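Local coordinates for protein endo-1,4-beta-mannanase (Eisenia fetida, PDB 5Y6T) that probably hydrolyses internal beta-1,4-mannosidic linkages of mannan polysaccharides, as a cold-adapted, endo-acting glycoside hydrolase of family GH5, at residues V22-M27 with G62-R67; H266-E271 with I295-Q300. All coordinates share one frame; numbering follows the deposited sequence.

Contact 1 (V22-M27 with G62-R67)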
ATOM      1  N   VAL A  22       4.549  17.055   2.790  1.00 22.48           N
ATOM      2  CA  VAL A  22       3.847  16.758   1.505  1.00 22.08           C
ATOM      3  C   VAL A  22       2.682  15.829   1.805  1.00 21.11           C
ATOM      4  O   VAL A  22       2.731  15.058   2.731  1.00 21.33           O
ATOM      5  CB  VAL A  22       4.797  16.148   0.445  1.00 24.32           C
ATOM      6  CG1 VAL A  22       5.776  17.224  -0.020  1.00 26.84           C
ATOM      7  CG2 VAL A  22       5.588  14.951   0.963  1.00 22.50           C
ATOM      8  N   PHE A  23       1.652  15.893   0.961  1.00 19.24           N
ATOM      9  CA  PHE A  23       0.469  15.053   1.108  1.00 20.88           C
ATOM     10  C   PHE A  23       0.309  14.226  -0.164  1.00 22.22           C
ATOM     11  O   PHE A  23       0.314  14.788  -1.232  1.00 22.53           O
ATOM     12  CB  PHE A  23      -0.735  15.957   1.295  1.00 21.84           C
ATOM     13  CG  PHE A  23      -2.039  15.231   1.479  1.00 22.24           C
ATOM     14  CD1 PHE A  23      -2.793  14.875   0.385  1.00 21.01           C
ATOM     15  CD2 PHE A  23      -2.480  14.868   2.767  1.00 21.45           C
ATOM     16  CE1 PHE A  23      -4.005  14.199   0.548  1.00 21.73           C
ATOM     17  CE2 PHE A  23      -3.700  14.223   2.933  1.00 21.50           C
ATOM     18  CZ  PHE A  23      -4.469  13.941   1.835  1.00 20.99           C
ATOM     19  N   MET A  24       0.121  12.915  -0.049  1.00 19.87           N
ATOM     20  CA  MET A  24      -0.008  12.106  -1.247  1.00 21.97           C
ATOM     21  C   MET A  24      -1.480  12.060  -1.676  1.00 23.37           C
ATOM     22  O   MET A  24      -2.311  11.382  -1.058  1.00 21.92           O
ATOM     23  CB  MET A  24       0.475  10.654  -0.974  1.00 21.37           C
ATOM     24  CG  MET A  24       1.914  10.564  -0.514  1.00 21.68           C
ATOM     25  SD  MET A  24       3.114  11.007  -1.779  1.00 24.39           S
ATOM     26  CE  MET A  24       3.387  12.749  -1.401  1.00 23.32           C
ATOM     27  N   SER A  25      -1.799  12.750  -2.764  1.00 20.33           N
ATOM     28  CA  SER A  25      -3.140  12.805  -3.288  1.00 20.53           C
ATOM     29  C   SER A  25      -3.210  12.110  -4.630  1.00 19.38           C
ATOM     30  O   SER A  25      -2.482  12.468  -5.503  1.00 20.63           O
ATOM     31  CB  SER A  25      -3.605  14.244  -3.453  1.00 21.50           C
ATOM     32  OG  SER A  25      -4.892  14.348  -4.004  1.00 22.94           O
ATOM     33  N   GLY A  26      -3.986  11.051  -4.751  1.00 19.53           N
ATOM     34  CA  GLY A  26      -3.962  10.293  -5.968  1.00 19.62           C
ATOM     35  C   GLY A  26      -4.923   9.143  -5.981  1.00 20.35           C
ATOM     36  O   GLY A  26      -5.946   9.194  -5.320  1.00 19.59           O
ATOM     37  N   MET A  27      -4.663   8.183  -6.848  1.00 20.82           N
ATOM     38  CA  MET A  27      -5.551   7.023  -6.993  1.00 20.17           C
ATOM     39  C   MET A  27      -4.798   5.739  -6.879  1.00 19.29           C
ATOM     40  O   MET A  27      -3.641   5.639  -7.328  1.00 20.75           O
ATOM     41  CB  MET A  27      -6.252   7.048  -8.387  1.00 19.86           C
ATOM     42  CG  MET A  27      -7.021   8.316  -8.657  1.00 19.51           C
ATOM     43  SD  MET A  27      -7.963   8.087 -10.217  1.00 22.18           S
ATOM     44  CE  MET A  27      -8.374   9.775 -10.640  1.00 23.25           C
ATOM     45  N   GLY A  62      -4.522  16.918 -11.163  1.00 22.94           N
ATOM     46  CA  GLY A  62      -3.901  17.447  -9.937  1.00 22.54           C
ATOM     47  C   GLY A  62      -3.400  16.458  -8.906  1.00 22.00           C
ATOM     48  O   GLY A  62      -2.900  16.859  -7.851  1.00 20.83           O
ATOM     49  N   GLY A  63      -3.431  15.171  -9.225  1.00 21.49           N
ATOM     50  CA  GLY A  63      -2.889  14.201  -8.275  1.00 20.54           C
ATOM     51  C   GLY A  63      -1.398  14.223  -8.344  1.00 19.38           C
ATOM     52  O   GLY A  63      -0.780  14.675  -9.352  1.00 24.04           O
ATOM     53  N   ASN A  64      -0.794  13.667  -7.329  1.00 19.85           N
ATOM     54  CA  ASN A  64       0.666  13.574  -7.282  1.00 20.55           C
ATOM     55  C   ASN A  64       1.216  12.215  -6.979  1.00 20.86           C
ATOM     56  O   ASN A  64       2.407  12.091  -6.713  1.00 20.66           O
ATOM     57  CB  ASN A  64       1.223  14.589  -6.266  1.00 19.95           C
ATOM     58  CG  ASN A  64       0.771  14.321  -4.831  1.00 23.53           C
ATOM     59  OD1 ASN A  64       0.362  13.166  -4.490  1.00 21.22           O
ATOM     60  ND2 ASN A  64       0.750  15.375  -4.006  1.00 23.96           N
ATOM     61  N   SER A  65       0.349  11.214  -6.975  1.00 19.76           N
ATOM     62  CA  SER A  65       0.750   9.904  -6.554  1.00 20.55           C
ATOM     63  C   SER A  65      -0.220   8.869  -7.012  1.00 20.54           C
ATOM     64  O   SER A  65      -1.357   9.152  -7.415  1.00 18.90           O
ATOM     65  CB  SER A  65       0.929   9.889  -5.030  1.00 19.57           C
ATOM     66  OG  SER A  65      -0.268  10.330  -4.398  1.00 19.92           O
ATOM     67  N   LEU A  66       0.224   7.616  -6.876  1.00 19.59           N
ATOM     68  CA  LEU A  66      -0.570   6.472  -7.229  1.00 19.37           C
ATOM     69  C   LEU A  66      -0.113   5.233  -6.483  1.00 20.09           C
ATOM     70  O   LEU A  66       1.045   5.120  -6.118  1.00 20.88           O
ATOM     71  CB  LEU A  66      -0.603   6.246  -8.767  1.00 19.95           C
ATOM     72  CG  LEU A  66       0.652   5.773  -9.472  1.00 21.45           C
ATOM     73  CD1 LEU A  66       0.910   4.260  -9.368  1.00 20.75           C
ATOM     74  CD2 LEU A  66       0.642   6.258 -10.874  1.00 22.01           C
ATOM     75  N   ARG A  67      -1.018   4.287  -6.328  1.00 18.69           N
ATOM     76  CA  ARG A  67      -0.727   2.985  -5.737  1.00 21.65           C
ATOM     77  C   ARG A  67      -1.043   1.900  -6.741  1.00 21.99           C
ATOM     78  O   ARG A  67      -2.123   1.869  -7.307  1.00 19.45           O
ATOM     79  CB  ARG A  67      -1.561   2.795  -4.457  1.00 21.88           C
ATOM     80  CG  ARG A  67      -1.345   1.481  -3.697  1.00 21.21           C
ATOM     81  CD  ARG A  67      -1.980   1.656  -2.309  1.00 19.96           C
ATOM     82  NE  ARG A  67      -1.953   0.453  -1.478  1.00 17.91           N
ATOM     83  CZ  ARG A  67      -2.985  -0.372  -1.309  1.00 18.71           C
ATOM     84  NH1 ARG A  67      -4.121  -0.275  -2.027  1.00 21.47           N
ATOM     85  NH2 ARG A  67      -2.844  -1.377  -0.438  1.00 17.91           N
TER
HETATM   86  O   HOH W   1      -4.861  16.499  -5.785  1.00 21.19           O

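Contact 2 (H266-E271 with I295-Q300)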
ATOM      1  N   HIS A 266      -7.443   1.756   5.056  1.00 17.96           N
ATOM      2  CA  HIS A 266      -8.516   1.813   4.056  1.00 18.14           C
ATOM      3  C   HIS A 266      -9.872   1.949   4.747  1.00 18.99           C
ATOM      4  O   HIS A 266      -9.999   1.610   5.946  1.00 19.10           O
ATOM      5  CB  HIS A 266      -8.533   0.520   3.283  1.00 18.03           C
ATOM      6  CG  HIS A 266      -7.231   0.257   2.592  1.00 18.07           C
ATOM      7  ND1 HIS A 266      -6.920  -0.960   2.006  1.00 18.45           N
ATOM      8  CD2 HIS A 266      -6.119   1.019   2.492  1.00 18.34           C
ATOM      9  CE1 HIS A 266      -5.704  -0.887   1.511  1.00 17.29           C
ATOM     10  NE2 HIS A 266      -5.198   0.298   1.789  1.00 18.59           N
ATOM     11  N   THR A 267     -10.858   2.529   4.072  1.00 18.09           N
ATOM     12  CA  THR A 267     -12.120   2.615   4.761  1.00 18.30           C
ATOM     13  C   THR A 267     -13.244   2.610   3.759  1.00 19.70           C
ATOM     14  O   THR A 267     -13.236   3.390   2.774  1.00 20.16           O
ATOM     15  CB  THR A 267     -12.225   3.821   5.734  1.00 18.83           C
ATOM     16  OG1 THR A 267     -13.473   3.739   6.524  1.00 22.06           O
ATOM     17  CG2 THR A 267     -12.159   5.183   4.940  1.00 21.89           C
ATOM     18  N   TYR A 268     -14.195   1.736   4.021  1.00 19.75           N
ATOM     19  CA  TYR A 268     -15.430   1.660   3.253  1.00 22.20           C
ATOM     20  C   TYR A 268     -16.604   1.488   4.175  1.00 22.70           C
ATOM     21  O   TYR A 268     -16.473   0.911   5.282  1.00 21.50           O
ATOM     22  CB  TYR A 268     -15.389   0.451   2.361  1.00 21.28           C
ATOM     23  CG  TYR A 268     -14.281   0.539   1.309  1.00 20.77           C
ATOM     24  CD1 TYR A 268     -14.492   1.236   0.101  1.00 20.47           C
ATOM     25  CD2 TYR A 268     -13.040  -0.062   1.511  1.00 20.29           C
ATOM     26  CE1 TYR A 268     -13.540   1.204  -0.895  1.00 20.04           C
ATOM     27  CE2 TYR A 268     -12.045  -0.039   0.542  1.00 20.07           C
ATOM     28  CZ  TYR A 268     -12.277   0.632  -0.663  1.00 21.30           C
ATOM     29  OH  TYR A 268     -11.330   0.619  -1.654  1.00 20.23           O
ATOM     30  N   ALA A 269     -17.764   1.944   3.682  1.00 23.21           N
ATOM     31  CA  ALA A 269     -18.981   1.798   4.457  1.00 24.26           C
ATOM     32  C   ALA A 269     -19.515   0.384   4.332  1.00 26.33           C
ATOM     33  O   ALA A 269     -19.243  -0.350   3.375  1.00 29.08           O
ATOM     34  CB  ALA A 269     -20.023   2.842   4.035  1.00 25.13           C
ATOM     35  N   TRP A 270     -20.183  -0.059   5.379  1.00 26.68           N
ATOM     36  CA  TRP A 270     -20.847  -1.392   5.341  1.00 25.08           C
ATOM     37  C   TRP A 270     -22.319  -1.089   5.626  1.00 23.36           C
ATOM     38  O   TRP A 270     -22.653  -0.377   6.537  1.00 23.49           O
ATOM     39  CB  TRP A 270     -20.303  -2.258   6.442  1.00 31.37           C
ATOM     40  CG  TRP A 270     -20.960  -3.589   6.527  1.00 32.28           C
ATOM     41  CD1 TRP A 270     -21.807  -4.043   7.498  1.00 34.95           C
ATOM     42  CD2 TRP A 270     -20.808  -4.638   5.591  1.00 41.82           C
ATOM     43  NE1 TRP A 270     -22.172  -5.337   7.203  1.00 38.04           N
ATOM     44  CE2 TRP A 270     -21.584  -5.723   6.041  1.00 38.92           C
ATOM     45  CE3 TRP A 270     -20.073  -4.776   4.411  1.00 48.38           C
ATOM     46  CZ2 TRP A 270     -21.653  -6.922   5.358  1.00 48.96           C
ATOM     47  CZ3 TRP A 270     -20.142  -5.980   3.717  1.00 54.42           C
ATOM     48  CH2 TRP A 270     -20.922  -7.034   4.193  1.00 54.08           C
ATOM     49  N   GLU A 271     -23.165  -1.582   4.754  1.00 27.42           N
ATOM     50  CA  GLU A 271     -24.604  -1.303   4.811  1.00 31.87           C
ATOM     51  C   GLU A 271     -24.927   0.155   4.934  1.00 31.44           C
ATOM     52  O   GLU A 271     -25.764   0.549   5.778  1.00 35.25           O
ATOM     53  CB  GLU A 271     -25.181  -2.071   5.989  1.00 31.73           C
ATOM     54  CG  GLU A 271     -25.017  -3.543   5.837  1.00 31.47           C
ATOM     55  CD  GLU A 271     -25.696  -4.301   6.980  1.00 33.20           C
ATOM     56  OE1 GLU A 271     -25.925  -3.748   8.080  1.00 41.09           O
ATOM     57  OE2 GLU A 271     -26.000  -5.456   6.741  1.00 31.98           O
ATOM     58  N   ILE A 295      -4.930   7.619   4.194  1.00 19.76           N
ATOM     59  CA  ILE A 295      -6.182   6.905   3.934  1.00 18.80           C
ATOM     60  C   ILE A 295      -5.983   6.313   2.516  1.00 21.68           C
ATOM     61  O   ILE A 295      -6.341   6.964   1.499  1.00 19.61           O
ATOM     62  CB  ILE A 295      -7.404   7.811   4.031  1.00 18.53           C
ATOM     63  CG1 ILE A 295      -7.401   8.644   5.334  1.00 19.60           C
ATOM     64  CG2 ILE A 295      -8.673   6.971   3.856  1.00 19.59           C
ATOM     65  CD1 ILE A 295      -8.674   9.487   5.588  1.00 20.21           C
ATOM     66  N   GLY A 296      -5.483   5.076   2.485  1.00 18.23           N
ATOM     67  CA  GLY A 296      -4.914   4.422   1.269  1.00 18.36           C
ATOM     68  C   GLY A 296      -5.943   3.889   0.282  1.00 17.96           C
ATOM     69  O   GLY A 296      -5.610   3.508  -0.832  1.00 18.01           O
ATOM     70  N   GLU A 297      -7.202   3.735   0.739  1.00 18.65           N
ATOM     71  CA  GLU A 297      -8.333   3.429  -0.124  1.00 17.58           C
ATOM     72  C   GLU A 297      -9.625   3.979   0.515  1.00 19.37           C
ATOM     73  O   GLU A 297      -9.818   3.902   1.723  1.00 19.02           O
ATOM     74  CB  GLU A 297      -8.569   1.947  -0.259  1.00 17.58           C
ATOM     75  CG  GLU A 297      -7.487   1.092  -0.923  1.00 17.19           C
ATOM     76  CD  GLU A 297      -7.854  -0.380  -1.097  1.00 20.92           C
ATOM     77  OE1 GLU A 297      -9.109  -0.709  -0.984  1.00 20.77           O
ATOM     78  OE2 GLU A 297      -6.918  -1.221  -1.348  1.00 20.43           O
ATOM     79  N   PHE A 298     -10.505   4.445  -0.352  1.00 20.57           N
ATOM     80  CA  PHE A 298     -11.894   4.829  -0.038  1.00 20.02           C
ATOM     81  C   PHE A 298     -12.542   5.130  -1.360  1.00 20.57           C
ATOM     82  O   PHE A 298     -11.880   5.275  -2.375  1.00 19.13           O
ATOM     83  CB  PHE A 298     -11.963   6.088   0.835  1.00 18.74           C
ATOM     84  CG  PHE A 298     -11.274   7.272   0.253  1.00 18.89           C
ATOM     85  CD1 PHE A 298      -9.884   7.461   0.332  1.00 19.16           C
ATOM     86  CD2 PHE A 298     -11.963   8.163  -0.529  1.00 20.72           C
ATOM     87  CE1 PHE A 298      -9.272   8.566  -0.243  1.00 21.77           C
ATOM     88  CE2 PHE A 298     -11.343   9.221  -1.146  1.00 19.64           C
ATOM     89  CZ  PHE A 298     -10.006   9.420  -1.049  1.00 21.24           C
ATOM     90  N   SER A 299     -13.871   5.297  -1.363  1.00 18.02           N
ATOM     91  CA  SER A 299     -14.501   5.692  -2.617  1.00 20.67           C
ATOM     92  C   SER A 299     -15.855   6.302  -2.253  1.00 21.59           C
ATOM     93  O   SER A 299     -16.364   6.105  -1.135  1.00 21.61           O
ATOM     94  CB  SER A 299     -14.681   4.509  -3.533  1.00 22.86           C
ATOM     95  OG  SER A 299     -15.615   3.585  -3.039  1.00 21.90           O
ATOM     96  N   GLN A 300     -16.383   7.096  -3.179  1.00 24.82           N
ATOM     97  CA  GLN A 300     -17.677   7.675  -3.011  1.00 24.77           C
ATOM     98  C   GLN A 300     -18.743   6.551  -3.041  1.00 22.91           C
ATOM     99  O   GLN A 300     -19.679   6.483  -2.202  1.00 24.82           O
ATOM    100  CB  GLN A 300     -17.897   8.748  -4.095  1.00 27.07           C
ATOM    101  CG  GLN A 300     -19.249   9.490  -3.929  1.00 27.66           C
ATOM    102  CD  GLN A 300     -19.377  10.506  -5.026  1.00 26.64           C
ATOM    103  OE1 GLN A 300     -18.733  11.551  -4.973  1.00 24.78           O
ATOM    104  NE2 GLN A 300     -20.162  10.213  -6.030  1.00 31.16           N
TER
HETATM  105  O   HOH W   2     -15.125   4.695   1.289  1.00 21.19           O

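Contact 1 (V22-M27 with G62-R67)
N64, just ahead of strand 65-72, reaches across to the backbone of F23 and S25 on strand 20-28. The two strands are parallel neighbours in the beta/alpha barrel of a GH5 enzyme, joined by helix 42-60 as a beta-alpha-beta crossover. The side-chain amide of N64 bonds twice to the opposite backbone. ND2 donates to F23 O at 2.9 Å (160° at the hydrogen); that oxygen lies near the amide plane, and ND2 sits almost in line with the F23 carbonyl. OD1 accepts from S25 N at 2.8 Å, a donor tilted out of the carbonyl plane. S65 OG is a second donor to OD1, at 2.9 Å. CG stands between the backbone N and the carbonyl carbon (chi1 63°), which turns the amide toward F23 and S25. I360 O also takes a bond from ND2, and W324 NE1 is bonded to S65 OG. With a leucine here, F23 O and S25 N would probably lose their side-chain mates in a buried place, and S65 OG an acceptor.

Among backbone bonds, N64 N to S25 O is short and nearly straight (2.8 Å, 168°), and R67 N to M27 O spans 3.1 Å; M27 N to S65 O is weak. Close packing accompanies them: G26 CA lies 3.2 Å from S65 O, where a beta carbon would collide with that oxygen. M24 CB lies 3.5 Å from S65 OG, and the chain, bent beyond it, brings SD near S65 CB. G62 ends the crossover helix in a Schellman motif, and its carbonyl O accepts from a water that in turn accepts from S25 OG at 2.8 Å.

Contact 2 (H266-E271 with I295-Q300)
The side chain of E297 covers one face of the H266 imidazole. Its CG sits directly above the ring centre, 3.5 Å from the centroid, as a CH-pi contact, and the carboxylate stacks on beyond it with its plane 19° from that of the ring; OE2 comes to 3.1 Å from CE1. The extended chain past CG (chi2 -176°) carries the carboxylate along the face. Bonds from ND1 to E167 OE2 and from NE2 to Q264 OE1 would fix the rotation of the ring beneath.

The hydroxyl of Y268 donates to E297 OE1 at 2.7 Å, on the anti side and 25° out of the carboxylate plane. The phenol meets this oxygen with its edge, its plane turned steeply against the carboxylate. E297 OE2 forms a salt bridge with R67 NH1 and is hydrogen-bonded to a Tris molecule, probably from the crystallisation liquor, which may mark the substrate pocket. E297 lies on the C-terminal side of the barrel, a position consistent with the nucleophile of GH5 enzymes, and H266 and Y268 would then orient it.

The backbone adds T267 N to E297 O at 2.9 Å, and a water 2.7 Å from T267 O that accepts from S299 N at 3.0 Å. Apolar contact is slight: T267 CG2 touches I295 CG2 at 4.1 Å. S299 OG, bonded to N334 O, lies at the edge of the Y268 ring near CE1.

Strand 293-297 runs parallel to strand 262-266; backbone bonds from I295 reach G322 and W324 of strand 322-325, and helix 308-317 covers I295 and F298, with F312 edge-to-face on the F298 ring.

Both contacts reach the same barrel sheet, their centres about 17 Å apart. Contact 1, buried throughout, lies along strand 20-28 and at the start of strand 65-72, where backbone and amide bonds join a beta-alpha-beta unit. Contact 2, also buried except for the partly exposed Y268, lies where strands 262-266 and 293-297 give way to loops, and an acid, an imidazole and a phenol gather around the bound Tris. Strand 322-325 borders strands of both. R67 extends from contact 1 toward that site: NH1 forms a salt bridge with E297 OE2 at 3.0 Å, and NH2 packs against H266 CE1. Salt bridging to E163 and bonding to N28 and N166 hold the guanidinium there.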